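Local coordinates for protein homoserine dehydrogenase (Staphylococcus aureus M1064, PDB 4PG7) that catalyses the NAD(P)-dependent interconversion of L-homoserine and L-aspartate semialdehyde in the aspartate pathway of amino acid biosynthesis, at residues K188-Q193 against T254-A259; S249-T254 against K439-E444; T112-K117 against K133-L138; D126-H131 against A222-V227; K291-A296 against D313-G318. All blocks are in the same frame, centred on the assembly; numbering follows the deposited sequence.

Interaction 1 (K188-Q193 against T254-A259); sequences KMTKEQ and TDINVA
Ile256 reaches from helix 253-262 to Met189 and Thr190 near the end of helix 180-192; the two segments are nearest at Thr190 CA and Ile256 CA, 6.4 Å apart. From CB, the Ile256 side chain forks. CG2 lies over Thr190, 3.6 Å from its OG1, while CG1 (chi1 -75°, anti to the carbonyl carbon) carries CD1 onward into the angle between Thr190 OG1 and Met189. At the tip, Ile256 CD1 packs 3.6 Å from Met189 CB and 3.8 Å from Met189 CE, the methionine chain bending at chi3 and crossing the isoleucine at about a right angle. The threonine hydroxyl itself is hydrogen-bonded to Leu186 O one turn earlier.

On the more exposed flank Gln193 and Asn257 approach from opposite directions and pair as nearly coplanar amides, their planes 21° apart. Asn257 ND2 donates to Gln193 OE1 at 2.8 Å, and Gln193 NE2 returns a bond to Asn257 OD1 at 3.1 Å, each on an in-plane lone pair. Gln193 NE2 also donates to Thr190 O at 3.0 Å, which fixes the rotation of the amide. The whole is a helix-helix packing contact, an apolar centre bordered by a reciprocal amide-amide pair.

Interaction 2 (S249-T254 against K439-E444); sequences SGVTLT and KVYPVE. With LYS (lysine), chain K.
The lysine-binding pocket seen in this crystal is built partly from this contact, in which the turn leading into helix 253-262 faces strand 436-444. Gly250, Thr252 and Lys439 all belong to the pocket. The backbones stay well apart, with Gly250 CA and Lys439 CA 9.6 Å from each other, so long side chains from the strand span the distance.

Lys439 runs extended beyond CG and brings NZ to 3.0 Å from Gly250 O. The same ammonium group donates to Tyr441 OH at 3.1 Å and forms a salt bridge with Asp255, which gives a buried charge a carboxylate partner. Tyr441 sends its hydroxyl to the loop, where Val251 CG2 lies 3.6 Å from Tyr441 OH; the valine meets the phenol end of the ring obliquely.

The bound lysine lies beside the Lys439 side chain, the two methylene chains coming within 3.5 Å at Lys439 CD and ligand CD. Thr252 CG2 is 3.7 Å from the ligand N, while Thr252 OG1 caps the start of helix 253-262. Asp255 OD2 accepts from Thr252 N in return, completing a capping box, and its pairing with Lys439 links helix start and strand. Strand 436-444 is itself held between strands 278-289 and 375-382, and Tyr410 of strand 404-411 touches Thr252 and Lys439.

Interaction 3 (T112-K117 against K133-L138); sequences TALKNK and KLLEDL
Leu114 has its CG anti to the carbonyl carbon (chi1 -64°), and an extended second torsion (chi2 164°) carries CD1 out from helix 106-115 toward helix 129-141. Leu138 faces it with the other choice, CG anti to the backbone N (chi1 -161°), which sends the branched end toward Lys115; its CB, placed by the helix backbone itself, lies beside Leu114.

Leu114 CD1 consequently does most of the touching. It sits 3.8 Å from Leu135 CD2, the two leucines crossing at about a right angle, and 4.2 Å from Leu138 CB. The same methyl lies 3.6 Å from the backbone Leu135 O, so it rests against the helix backbone as well as between side chains. The backbones approach to 6.6 Å at Leu114 CA and Leu138 CA.

At the solvent-facing margin Lys115 contributes its methylenes: the chain is extended beyond CG, and Lys115 CE passes 4.1 Å from Leu138 CD1. No hydrogen bond joins the two segments.

Helix 106-115 ends in a Schellman motif: Lys118 N bonds to Ala113 O and Lys117 N to Leu114 O, with Lys117, at positive phi, the C-prime residue. The two helices pack side by side, helix 106-115 on strand 119-122 and helix 129-141 on strand 146-147. They are the beta-alpha-beta crossovers between parallel strands 95-98, 119-122 and 146-147, consistent with a Rossmann-type NAD-binding domain.

Interaction 4 (D126-H131 against A222-V227); sequences DLLAVH and AARKVV
Apolar packing carries the contact between Leu128 and Ala129, at the start of helix 129-141, and Arg224 and Val227 on helix 220-234. Ala129 CB meets Val227 CG1 at 3.6 Å where the backbones are nearest, Ala129 CA lying 6.2 Å from Val227 CA. With CG1 anti to its backbone N (chi1 174°), Val227 also brings that methyl to 3.7 Å from Ala129 N. Leu128 supplies the second patch: its CD2 rests 3.9 Å from Arg224 CG and 4.3 Å from Val227 CB, the leucine and arginine side chains lying at a slant to one another.

Polar interactions position the partners without joining the segments. Arg224 bends at chi3, and its guanidinium group forms a salt bridge with Asp215. In the opposing segment Leu128 N donates to His131 ND1 at 3.2 Å, in the imidazole plane and with an N-H...acceptor angle of 159°. This bond ties the N-cap residue to the third residue of its own helix and fixes the histidine's rotation.

The contact joins the NAD-binding part of the chain to helix 220-234. Val107 of helix 106-115 touches His131 on one flank, while strand 278-289 of the mixed sheet packs against Ala222, Ala223 and Val226.

Interaction 5 (K291-A296 against D313-G318); sequences KHQLAA and DTMFYG. With ACT (acetate ion), chain E.
Met315 projects onto the loop 291-296 from strand 314-318, where the mixed beta-sheet continues antiparallel into the second subunit at the dimer interface. Its CG is anti to the backbone N (chi1 -165°), and the chain turns at chi3 to lay its sulfur and terminal methyl against Gln293. The two side chains cross at about a right angle: Met315 CE touches Gln293 CG at 3.6 Å, while Met315 SD lies 3.8 Å from both Gln293 CB and Gln293 CG. Thus the aliphatic base of the glutamine packs on the thioether; its amide NE2, beyond, donates to the backbone O of Gln293 of the second subunit.

Leu294 reaches the same sulfur, bringing its CD2 to 4.0 Å from Met315 SD. Met315 also packs on Met315 of the second subunit, as expected of a buried contact at the dimer interface.

No hydrogen bond joins the two segments, so their mutual hold is apolar, and the loop's shape is supported from within. Ala295 N bonds to His292 O at 2.9 Å, and Leu294 N donates to His292 ND1 at 3.1 Å, at an angle of 165° and 12° out of the imidazole plane.

How the interactions relate
Along the chain, interactions 3 and 4 come first and alternate, sharing helix 129-141 with centres about 18 Å apart. Interaction 3 packs within the NAD-binding part, whereas interaction 4 joins it to helix 220-234. Interactions 1 and 2 also cross, have centres about 11 Å apart and share Thr254 and helix 253-262; the Asp255 to Lys439 salt bridge connects them directly beside the lysine pocket. Interaction 5 is nested inside the loop closed by interaction 2 and reaches the same mixed sheet, about 20 Å away between centres, at the subunit interface. Interactions 1 and 3, with centres about 48 Å apart, lie on opposite sides of the chain's centre, so the set spans nucleotide-binding region, dimer interface and ligand pocket.

Interaction 1 (K188-Q193 against T254-A259)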
# COMPACT_ATOMS: atom_id res chain seq x y z
N LYS A 188 -21.09 -6.24 8.06
CA LYS A 188 -22.36 -6.96 8.03
C LYS A 188 -23.46 -6.20 8.77
O LYS A 188 -24.56 -6.03 8.25
CB LYS A 188 -22.16 -8.34 8.64
CG LYS A 188 -23.38 -9.24 8.59
CD LYS A 188 -23.67 -9.76 7.19
CE LYS A 188 -22.65 -10.79 6.73
NZ LYS A 188 -23.13 -11.48 5.51
N MET A 189 -23.15 -5.73 9.98
CA MET A 189 -24.10 -4.96 10.77
C MET A 189 -24.54 -3.76 9.98
O MET A 189 -25.74 -3.46 9.88
CB MET A 189 -23.48 -4.50 12.09
CG MET A 189 -23.19 -5.60 13.08
SD MET A 189 -22.32 -5.03 14.56
CE MET A 189 -23.60 -4.04 15.30
N THR A 190 -23.57 -3.09 9.38
CA THR A 190 -23.82 -1.87 8.66
C THR A 190 -24.65 -2.09 7.38
O THR A 190 -25.67 -1.43 7.18
CB THR A 190 -22.51 -1.16 8.31
OG1 THR A 190 -21.75 -0.92 9.51
CG2 THR A 190 -22.78 0.15 7.55
N LYS A 191 -24.20 -3.00 6.53
CA LYS A 191 -24.84 -3.20 5.22
C LYS A 191 -26.17 -3.93 5.31
O LYS A 191 -27.11 -3.60 4.59
CB LYS A 191 -23.93 -3.97 4.28
CG LYS A 191 -22.68 -3.23 3.88
CD LYS A 191 -21.89 -4.07 2.88
CE LYS A 191 -20.40 -4.10 3.17
NZ LYS A 191 -19.84 -5.40 2.69
N GLU A 192 -26.26 -4.92 6.20
CA GLU A 192 -27.46 -5.75 6.30
C GLU A 192 -28.36 -5.40 7.50
O GLU A 192 -29.43 -5.98 7.65
CB GLU A 192 -27.05 -7.22 6.30
CG GLU A 192 -26.56 -7.62 4.91
CD GLU A 192 -26.05 -9.04 4.82
OE1 GLU A 192 -26.68 -9.95 5.41
OE2 GLU A 192 -25.00 -9.24 4.16
N GLN A 193 -27.96 -4.43 8.30
CA GLN A 193 -28.77 -3.94 9.41
C GLN A 193 -29.11 -5.04 10.40
O GLN A 193 -30.25 -5.24 10.76
CB GLN A 193 -30.03 -3.22 8.90
CG GLN A 193 -29.70 -1.96 8.12
CD GLN A 193 -29.21 -0.85 9.04
OE1 GLN A 193 -29.94 -0.43 9.92
NE2 GLN A 193 -27.97 -0.41 8.85
N THR A 254 -27.72 0.81 16.51
CA THR A 254 -28.02 2.19 16.77
C THR A 254 -26.76 3.06 16.64
O THR A 254 -26.82 4.15 16.08
CB THR A 254 -28.66 2.35 18.16
OG1 THR A 254 -29.84 1.53 18.21
CG2 THR A 254 -29.04 3.76 18.42
N ASP A 255 -25.62 2.59 17.15
CA ASP A 255 -24.36 3.36 17.04
C ASP A 255 -24.05 3.55 15.58
O ASP A 255 -23.76 4.64 15.15
CB ASP A 255 -23.19 2.66 17.71
CG ASP A 255 -23.35 2.57 19.20
OD1 ASP A 255 -23.61 3.61 19.83
OD2 ASP A 255 -23.21 1.46 19.75
N ILE A 256 -24.15 2.47 14.82
CA ILE A 256 -23.87 2.49 13.41
C ILE A 256 -24.78 3.44 12.64
O ILE A 256 -24.31 4.21 11.79
CB ILE A 256 -23.94 1.07 12.83
CG1 ILE A 256 -22.69 0.32 13.25
CG2 ILE A 256 -24.06 1.11 11.31
CD1 ILE A 256 -22.73 -1.15 13.00
N ASN A 257 -26.08 3.39 12.91
CA ASN A 257 -27.04 4.24 12.19
C ASN A 257 -26.98 5.72 12.58
O ASN A 257 -27.14 6.61 11.73
CB ASN A 257 -28.45 3.67 12.31
CG ASN A 257 -28.60 2.35 11.56
OD1 ASN A 257 -27.83 2.06 10.66
ND2 ASN A 257 -29.58 1.55 11.93
N VAL A 258 -26.71 5.99 13.85
CA VAL A 258 -26.51 7.36 14.29
C VAL A 258 -25.19 7.91 13.69
O VAL A 258 -25.15 9.01 13.14
CB VAL A 258 -26.48 7.44 15.82
CG1 VAL A 258 -26.10 8.83 16.29
CG2 VAL A 258 -27.84 7.07 16.40
N ALA A 259 -24.13 7.11 13.73
CA ALA A 259 -22.88 7.50 13.07
C ALA A 259 -23.13 7.81 11.61
O ALA A 259 -22.64 8.80 11.05
CB ALA A 259 -21.85 6.39 13.20

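Interaction 2 (S249-T254 against K439-E444)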
# COMPACT_ATOMS: atom_id res chain seq x y z
N SER A 249 -17.80 -5.81 20.75
CA SER A 249 -19.00 -6.51 21.20
C SER A 249 -20.08 -5.58 21.76
O SER A 249 -21.26 -5.93 21.79
CB SER A 249 -18.66 -7.62 22.22
OG SER A 249 -18.30 -7.06 23.47
N GLY A 250 -19.67 -4.37 22.15
CA GLY A 250 -20.62 -3.34 22.60
C GLY A 250 -21.12 -2.37 21.53
O GLY A 250 -21.97 -1.53 21.81
N VAL A 251 -20.63 -2.50 20.28
CA VAL A 251 -21.14 -1.67 19.19
C VAL A 251 -22.53 -2.16 18.79
O VAL A 251 -22.72 -3.34 18.54
CB VAL A 251 -20.19 -1.71 17.96
CG1 VAL A 251 -20.74 -0.90 16.80
CG2 VAL A 251 -18.81 -1.18 18.34
N THR A 252 -23.50 -1.25 18.68
CA THR A 252 -24.85 -1.61 18.32
C THR A 252 -25.23 -1.03 16.98
O THR A 252 -24.61 -0.08 16.50
CB THR A 252 -25.90 -1.09 19.34
OG1 THR A 252 -25.87 0.35 19.34
CG2 THR A 252 -25.62 -1.62 20.77
N LEU A 253 -26.31 -1.55 16.42
CA LEU A 253 -26.85 -1.04 15.18
C LEU A 253 -27.25 0.42 15.32
O LEU A 253 -27.09 1.22 14.39
CB LEU A 253 -28.00 -1.94 14.74
CG LEU A 253 -28.56 -1.72 13.35
CD1 LEU A 253 -27.47 -1.85 12.31
CD2 LEU A 253 -29.70 -2.72 13.11
N THR A 254 -27.72 0.81 16.51
CA THR A 254 -28.02 2.19 16.77
C THR A 254 -26.76 3.06 16.64
O THR A 254 -26.82 4.15 16.08
CB THR A 254 -28.66 2.35 18.16
OG1 THR A 254 -29.84 1.53 18.21
CG2 THR A 254 -29.04 3.76 18.42
N LYS A 439 -21.25 5.86 26.54
CA LYS A 439 -19.92 5.61 26.08
C LYS A 439 -19.41 6.72 25.19
O LYS A 439 -20.18 7.58 24.75
CB LYS A 439 -19.90 4.31 25.30
CG LYS A 439 -20.77 4.34 24.07
CD LYS A 439 -21.09 2.91 23.67
CE LYS A 439 -22.04 2.86 22.49
NZ LYS A 439 -22.43 1.44 22.25
N VAL A 440 -18.12 6.65 24.92
CA VAL A 440 -17.43 7.62 24.11
C VAL A 440 -16.56 6.84 23.15
O VAL A 440 -15.80 5.97 23.57
CB VAL A 440 -16.56 8.57 24.97
CG1 VAL A 440 -15.76 9.54 24.10
CG2 VAL A 440 -17.41 9.36 25.95
N TYR A 441 -16.69 7.15 21.87
CA TYR A 441 -15.79 6.61 20.85
C TYR A 441 -14.98 7.77 20.25
O TYR A 441 -15.52 8.86 20.08
CB TYR A 441 -16.56 5.95 19.74
CG TYR A 441 -17.39 4.74 20.07
CD1 TYR A 441 -17.12 3.94 21.17
CD2 TYR A 441 -18.41 4.33 19.22
CE1 TYR A 441 -17.89 2.82 21.44
CE2 TYR A 441 -19.17 3.20 19.49
CZ TYR A 441 -18.89 2.44 20.58
OH TYR A 441 -19.64 1.30 20.82
N PRO A 442 -13.71 7.53 19.92
CA PRO A 442 -12.97 8.55 19.16
C PRO A 442 -13.55 8.70 17.77
O PRO A 442 -14.22 7.80 17.26
CB PRO A 442 -11.53 8.00 19.08
CG PRO A 442 -11.63 6.58 19.42
CD PRO A 442 -12.88 6.35 20.22
N VAL A 443 -13.30 9.87 17.18
CA VAL A 443 -13.74 10.19 15.84
C VAL A 443 -12.52 10.61 15.05
O VAL A 443 -11.75 11.47 15.51
CB VAL A 443 -14.78 11.33 15.84
CG1 VAL A 443 -15.17 11.70 14.43
CG2 VAL A 443 -16.00 10.95 16.66
N GLU A 444 -12.32 9.97 13.90
CA GLU A 444 -11.18 10.24 13.03
C GLU A 444 -11.61 10.67 11.64
O GLU A 444 -12.76 10.47 11.22
CB GLU A 444 -10.29 9.02 12.90
CG GLU A 444 -9.49 8.69 14.15
CD GLU A 444 -8.32 9.64 14.41
OE1 GLU A 444 -8.10 10.58 13.63
OE2 GLU A 444 -7.62 9.43 15.42
N LYS K . -25.21 -1.57 24.46
CA LYS K . -24.01 -1.40 25.35
C LYS K . -24.16 -0.22 26.31
O LYS K . -23.15 0.38 26.73
CB LYS K . -22.75 -1.22 24.51
CG LYS K . -21.46 -1.40 25.29
CD LYS K . -20.50 -0.24 25.09
CE LYS K . -19.30 -0.41 26.01
NZ LYS K . -18.31 0.68 25.88
OXT LYS K . -25.28 0.13 26.69

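Interaction 3 (T112-K117 against K133-L138)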
# COMPACT_ATOMS: atom_id res chain seq x y z
N THR A 112 19.16 -19.39 21.67
CA THR A 112 20.22 -20.39 21.60
C THR A 112 20.74 -20.54 20.16
O THR A 112 21.96 -20.57 19.94
CB THR A 112 19.74 -21.74 22.15
OG1 THR A 112 19.33 -21.56 23.51
CG2 THR A 112 20.85 -22.78 22.08
N ALA A 113 19.83 -20.65 19.20
CA ALA A 113 20.21 -20.79 17.80
C ALA A 113 21.13 -19.65 17.35
O ALA A 113 22.18 -19.89 16.73
CB ALA A 113 18.97 -20.85 16.91
N LEU A 114 20.75 -18.43 17.70
CA LEU A 114 21.51 -17.25 17.33
C LEU A 114 22.89 -17.23 18.01
O LEU A 114 23.90 -16.89 17.38
CB LEU A 114 20.73 -15.97 17.66
CG LEU A 114 19.43 -15.76 16.89
CD1 LEU A 114 18.57 -14.70 17.55
CD2 LEU A 114 19.70 -15.40 15.43
N LYS A 115 22.92 -17.62 19.29
CA LYS A 115 24.18 -17.73 20.02
C LYS A 115 25.08 -18.80 19.41
O LYS A 115 26.31 -18.69 19.46
CB LYS A 115 23.92 -18.03 21.50
CG LYS A 115 23.45 -16.82 22.29
CD LYS A 115 22.98 -17.19 23.69
CE LYS A 115 22.67 -15.94 24.48
NZ LYS A 115 22.30 -16.20 25.90
N ASN A 116 24.47 -19.82 18.82
CA ASN A 116 25.20 -20.86 18.09
C ASN A 116 25.49 -20.51 16.62
O ASN A 116 25.88 -21.37 15.83
CB ASN A 116 24.46 -22.19 18.19
CG ASN A 116 24.38 -22.70 19.62
OD1 ASN A 116 24.97 -22.12 20.53
ND2 ASN A 116 23.65 -23.77 19.82
N LYS A 117 25.31 -19.24 16.27
CA LYS A 117 25.66 -18.73 14.95
C LYS A 117 24.81 -19.35 13.85
O LYS A 117 25.30 -19.59 12.75
CB LYS A 117 27.16 -18.94 14.65
CG LYS A 117 28.11 -18.50 15.77
CD LYS A 117 27.96 -17.02 16.06
CE LYS A 117 29.11 -16.45 16.90
NZ LYS A 117 28.88 -16.55 18.37
N LYS A 133 12.90 -7.30 19.26
CA LYS A 133 14.00 -6.42 19.59
C LYS A 133 15.19 -7.23 20.10
O LYS A 133 16.29 -7.12 19.56
CB LYS A 133 13.56 -5.41 20.64
CG LYS A 133 14.67 -4.60 21.27
CD LYS A 133 15.48 -3.83 20.23
CE LYS A 133 16.31 -2.74 20.89
NZ LYS A 133 17.43 -2.29 20.01
N LEU A 134 14.94 -8.04 21.13
CA LEU A 134 16.01 -8.82 21.75
C LEU A 134 16.59 -9.84 20.75
O LEU A 134 17.78 -10.09 20.78
CB LEU A 134 15.53 -9.48 23.06
CG LEU A 134 14.74 -10.80 23.05
CD1 LEU A 134 15.64 -12.05 22.97
CD2 LEU A 134 13.90 -10.87 24.31
N LEU A 135 15.76 -10.41 19.88
CA LEU A 135 16.26 -11.34 18.87
C LEU A 135 17.07 -10.64 17.78
O LEU A 135 18.13 -11.14 17.36
CB LEU A 135 15.13 -12.20 18.26
CG LEU A 135 14.48 -13.18 19.24
CD1 LEU A 135 13.18 -13.75 18.69
CD2 LEU A 135 15.44 -14.31 19.59
N GLU A 136 16.59 -9.49 17.31
CA GLU A 136 17.33 -8.71 16.32
C GLU A 136 18.74 -8.31 16.82
O GLU A 136 19.71 -8.39 16.06
CB GLU A 136 16.55 -7.47 15.89
CG GLU A 136 15.43 -7.77 14.91
CD GLU A 136 14.87 -6.53 14.26
OE1 GLU A 136 14.22 -5.72 14.98
OE2 GLU A 136 15.07 -6.38 13.03
N ASP A 137 18.84 -7.90 18.09
CA ASP A 137 20.12 -7.47 18.68
C ASP A 137 21.06 -8.67 18.82
O ASP A 137 22.26 -8.57 18.55
CB ASP A 137 19.92 -6.89 20.09
CG ASP A 137 19.19 -5.55 20.10
OD1 ASP A 137 19.03 -4.92 19.04
OD2 ASP A 137 18.78 -5.14 21.20
N LEU A 138 20.50 -9.78 19.26
CA LEU A 138 21.26 -11.00 19.48
C LEU A 138 21.79 -11.52 18.14
O LEU A 138 22.93 -11.99 18.05
CB LEU A 138 20.39 -12.03 20.19
CG LEU A 138 21.06 -13.20 20.91
CD1 LEU A 138 22.12 -12.75 21.92
CD2 LEU A 138 19.98 -14.02 21.61

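Interaction 4 (D126-H131 against A222-V227)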
# COMPACT_ATOMS: atom_id res chain seq x y z
N ASP A 126 3.02 -15.17 17.69
CA ASP A 126 2.91 -14.72 19.07
C ASP A 126 4.01 -13.75 19.48
O ASP A 126 3.93 -13.19 20.56
CB ASP A 126 2.91 -15.93 20.00
CG ASP A 126 1.84 -16.94 19.63
OD1 ASP A 126 0.68 -16.53 19.44
OD2 ASP A 126 2.16 -18.15 19.51
N LEU A 127 5.04 -13.58 18.64
CA LEU A 127 6.13 -12.64 18.94
C LEU A 127 5.63 -11.20 18.99
O LEU A 127 4.87 -10.77 18.12
CB LEU A 127 7.24 -12.71 17.89
CG LEU A 127 8.40 -13.71 17.97
CD1 LEU A 127 8.37 -14.67 19.16
CD2 LEU A 127 8.69 -14.33 16.63
N LEU A 128 6.08 -10.46 19.99
CA LEU A 128 5.74 -9.07 20.16
C LEU A 128 7.03 -8.26 20.03
O LEU A 128 8.10 -8.84 19.75
CB LEU A 128 5.03 -8.86 21.50
CG LEU A 128 3.63 -9.50 21.54
CD1 LEU A 128 3.09 -9.60 22.96
CD2 LEU A 128 2.65 -8.74 20.67
N ALA A 129 6.94 -6.95 20.23
CA ALA A 129 8.05 -6.07 19.97
C ALA A 129 9.24 -6.37 20.88
O ALA A 129 10.38 -6.36 20.42
CB ALA A 129 7.64 -4.62 20.13
N VAL A 130 8.97 -6.64 22.16
CA VAL A 130 10.01 -6.98 23.13
C VAL A 130 10.86 -8.13 22.60
O VAL A 130 12.09 -8.09 22.62
CB VAL A 130 9.40 -7.36 24.51
CG1 VAL A 130 10.46 -7.94 25.44
CG2 VAL A 130 8.79 -6.13 25.18
N HIS A 131 10.17 -9.13 22.05
CA HIS A 131 10.81 -10.32 21.55
C HIS A 131 11.63 -10.05 20.29
O HIS A 131 12.77 -10.51 20.18
CB HIS A 131 9.75 -11.41 21.34
CG HIS A 131 8.93 -11.66 22.58
ND1 HIS A 131 7.58 -11.39 22.66
CD2 HIS A 131 9.30 -12.07 23.81
CE1 HIS A 131 7.15 -11.67 23.87
NE2 HIS A 131 8.17 -12.08 24.59
N ALA A 222 -5.83 -7.35 17.13
CA ALA A 222 -5.53 -6.02 16.63
C ALA A 222 -4.50 -5.30 17.52
O ALA A 222 -3.61 -4.62 17.00
CB ALA A 222 -6.80 -5.21 16.52
N ALA A 223 -4.61 -5.46 18.83
CA ALA A 223 -3.64 -4.84 19.75
C ALA A 223 -2.23 -5.40 19.57
O ALA A 223 -1.25 -4.65 19.58
CB ALA A 223 -4.09 -4.98 21.19
N ARG A 224 -2.12 -6.70 19.35
CA ARG A 224 -0.81 -7.28 19.02
C ARG A 224 -0.23 -6.66 17.76
O ARG A 224 0.95 -6.32 17.71
CB ARG A 224 -0.90 -8.81 18.91
CG ARG A 224 -1.19 -9.49 20.24
CD ARG A 224 -1.03 -11.00 20.18
NE ARG A 224 -1.86 -11.56 19.11
CZ ARG A 224 -3.02 -12.19 19.27
NH1 ARG A 224 -3.54 -12.37 20.48
NH2 ARG A 224 -3.67 -12.64 18.20
N LYS A 225 -1.04 -6.48 16.73
CA LYS A 225 -0.57 -5.87 15.50
C LYS A 225 -0.20 -4.41 15.66
O LYS A 225 0.69 -3.92 14.96
CB LYS A 225 -1.58 -6.07 14.36
CG LYS A 225 -1.61 -7.52 13.88
CD LYS A 225 -2.80 -7.79 12.99
CE LYS A 225 -2.87 -9.27 12.58
NZ LYS A 225 -4.28 -9.60 12.22
N VAL A 226 -0.87 -3.71 16.57
CA VAL A 226 -0.49 -2.35 16.91
C VAL A 226 0.88 -2.30 17.60
O VAL A 226 1.67 -1.39 17.32
CB VAL A 226 -1.54 -1.70 17.82
CG1 VAL A 226 -1.00 -0.42 18.45
CG2 VAL A 226 -2.79 -1.40 17.02
N VAL A 227 1.16 -3.23 18.50
CA VAL A 227 2.50 -3.34 19.08
C VAL A 227 3.55 -3.53 17.98
O VAL A 227 4.56 -2.83 17.93
CB VAL A 227 2.62 -4.50 20.08
CG1 VAL A 227 4.07 -4.65 20.54
CG2 VAL A 227 1.71 -4.29 21.27

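Interaction 5 (K291-A296 against D313-G318)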
# COMPACT_ATOMS: atom_id res chain seq x y z
N LYS A 291 -15.67 9.98 3.93
CA LYS A 291 -14.78 10.33 2.82
C LYS A 291 -13.34 9.86 3.02
O LYS A 291 -12.56 9.90 2.09
CB LYS A 291 -14.80 11.85 2.61
CG LYS A 291 -16.16 12.39 2.21
CD LYS A 291 -16.21 13.91 2.31
CE LYS A 291 -16.40 14.32 3.76
NZ LYS A 291 -15.63 15.53 4.16
N HIS A 292 -12.97 9.45 4.23
CA HIS A 292 -11.62 8.98 4.52
C HIS A 292 -11.39 7.63 3.81
O HIS A 292 -12.28 6.77 3.78
CB HIS A 292 -11.44 8.80 6.03
CG HIS A 292 -10.02 8.75 6.48
ND1 HIS A 292 -9.26 7.61 6.42
CD2 HIS A 292 -9.22 9.72 6.99
CE1 HIS A 292 -8.05 7.86 6.90
NE2 HIS A 292 -7.99 9.14 7.22
N GLN A 293 -10.19 7.43 3.30
CA GLN A 293 -9.83 6.18 2.63
C GLN A 293 -10.15 4.95 3.48
O GLN A 293 -10.58 3.94 2.95
CB GLN A 293 -8.36 6.21 2.19
CG GLN A 293 -8.00 5.53 0.86
CD GLN A 293 -8.93 5.75 -0.32
OE1 GLN A 293 -9.25 6.87 -0.71
NE2 GLN A 293 -9.33 4.63 -0.94
N LEU A 294 -9.96 5.02 4.80
CA LEU A 294 -10.26 3.90 5.67
C LEU A 294 -11.72 3.55 5.75
O LEU A 294 -12.06 2.39 6.03
CB LEU A 294 -9.74 4.11 7.10
CG LEU A 294 -8.28 3.84 7.36
CD1 LEU A 294 -7.97 4.18 8.80
CD2 LEU A 294 -7.88 2.41 7.05
N ALA A 295 -12.60 4.53 5.55
CA ALA A 295 -14.00 4.30 5.68
C ALA A 295 -14.47 3.24 4.68
O ALA A 295 -15.47 2.56 4.93
CB ALA A 295 -14.80 5.58 5.50
N ALA A 296 -13.79 3.12 3.54
CA ALA A 296 -14.24 2.26 2.44
C ALA A 296 -13.73 0.82 2.56
O ALA A 296 -14.14 -0.03 1.78
CB ALA A 296 -13.79 2.84 1.11
N ASP A 313 -0.26 11.51 3.04
CA ASP A 313 -0.65 10.25 3.66
C ASP A 313 -0.45 9.09 2.69
O ASP A 313 -0.46 9.26 1.48
CB ASP A 313 -2.11 10.29 4.10
CG ASP A 313 -2.41 11.45 5.03
OD1 ASP A 313 -1.45 12.11 5.49
OD2 ASP A 313 -3.60 11.69 5.26
N THR A 314 -0.27 7.90 3.23
CA THR A 314 -0.23 6.71 2.40
C THR A 314 -1.14 5.66 3.02
O THR A 314 -1.47 5.72 4.21
CB THR A 314 1.19 6.14 2.23
OG1 THR A 314 1.71 5.82 3.51
CG2 THR A 314 2.13 7.12 1.56
N MET A 315 -1.54 4.68 2.21
CA MET A 315 -2.31 3.54 2.72
C MET A 315 -2.02 2.29 1.93
O MET A 315 -1.82 2.33 0.71
CB MET A 315 -3.82 3.83 2.72
CG MET A 315 -4.67 2.86 3.56
SD MET A 315 -6.49 3.06 3.35
CE MET A 315 -6.58 2.32 1.71
N PHE A 316 -2.01 1.18 2.64
CA PHE A 316 -1.81 -0.15 2.08
C PHE A 316 -3.07 -0.93 2.41
O PHE A 316 -3.53 -0.89 3.55
CB PHE A 316 -0.56 -0.77 2.71
CG PHE A 316 0.64 0.13 2.61
CD1 PHE A 316 1.57 -0.02 1.58
CD2 PHE A 316 0.82 1.19 3.52
CE1 PHE A 316 2.66 0.84 1.47
CE2 PHE A 316 1.89 2.05 3.40
CZ PHE A 316 2.83 1.86 2.39
N TYR A 317 -3.62 -1.63 1.42
CA TYR A 317 -4.89 -2.32 1.57
C TYR A 317 -4.74 -3.74 1.06
O TYR A 317 -4.15 -3.96 0.01
CB TYR A 317 -5.94 -1.57 0.75
CG TYR A 317 -7.26 -2.28 0.43
CD1 TYR A 317 -8.36 -2.09 1.23
CD2 TYR A 317 -7.41 -3.05 -0.73
CE1 TYR A 317 -9.59 -2.68 0.93
CE2 TYR A 317 -8.63 -3.65 -1.06
CZ TYR A 317 -9.72 -3.46 -0.21
OH TYR A 317 -10.93 -4.01 -0.50
N GLY A 318 -5.27 -4.70 1.80
CA GLY A 318 -5.28 -6.11 1.38
C GLY A 318 -5.80 -7.02 2.46
O GLY A 318 -6.03 -6.56 3.60
C ACT E . -13.35 -6.42 -3.12
O ACT E . -12.46 -5.53 -2.95
OXT ACT E . -13.58 -6.96 -4.22
CH3 ACT E . -14.18 -6.88 -1.97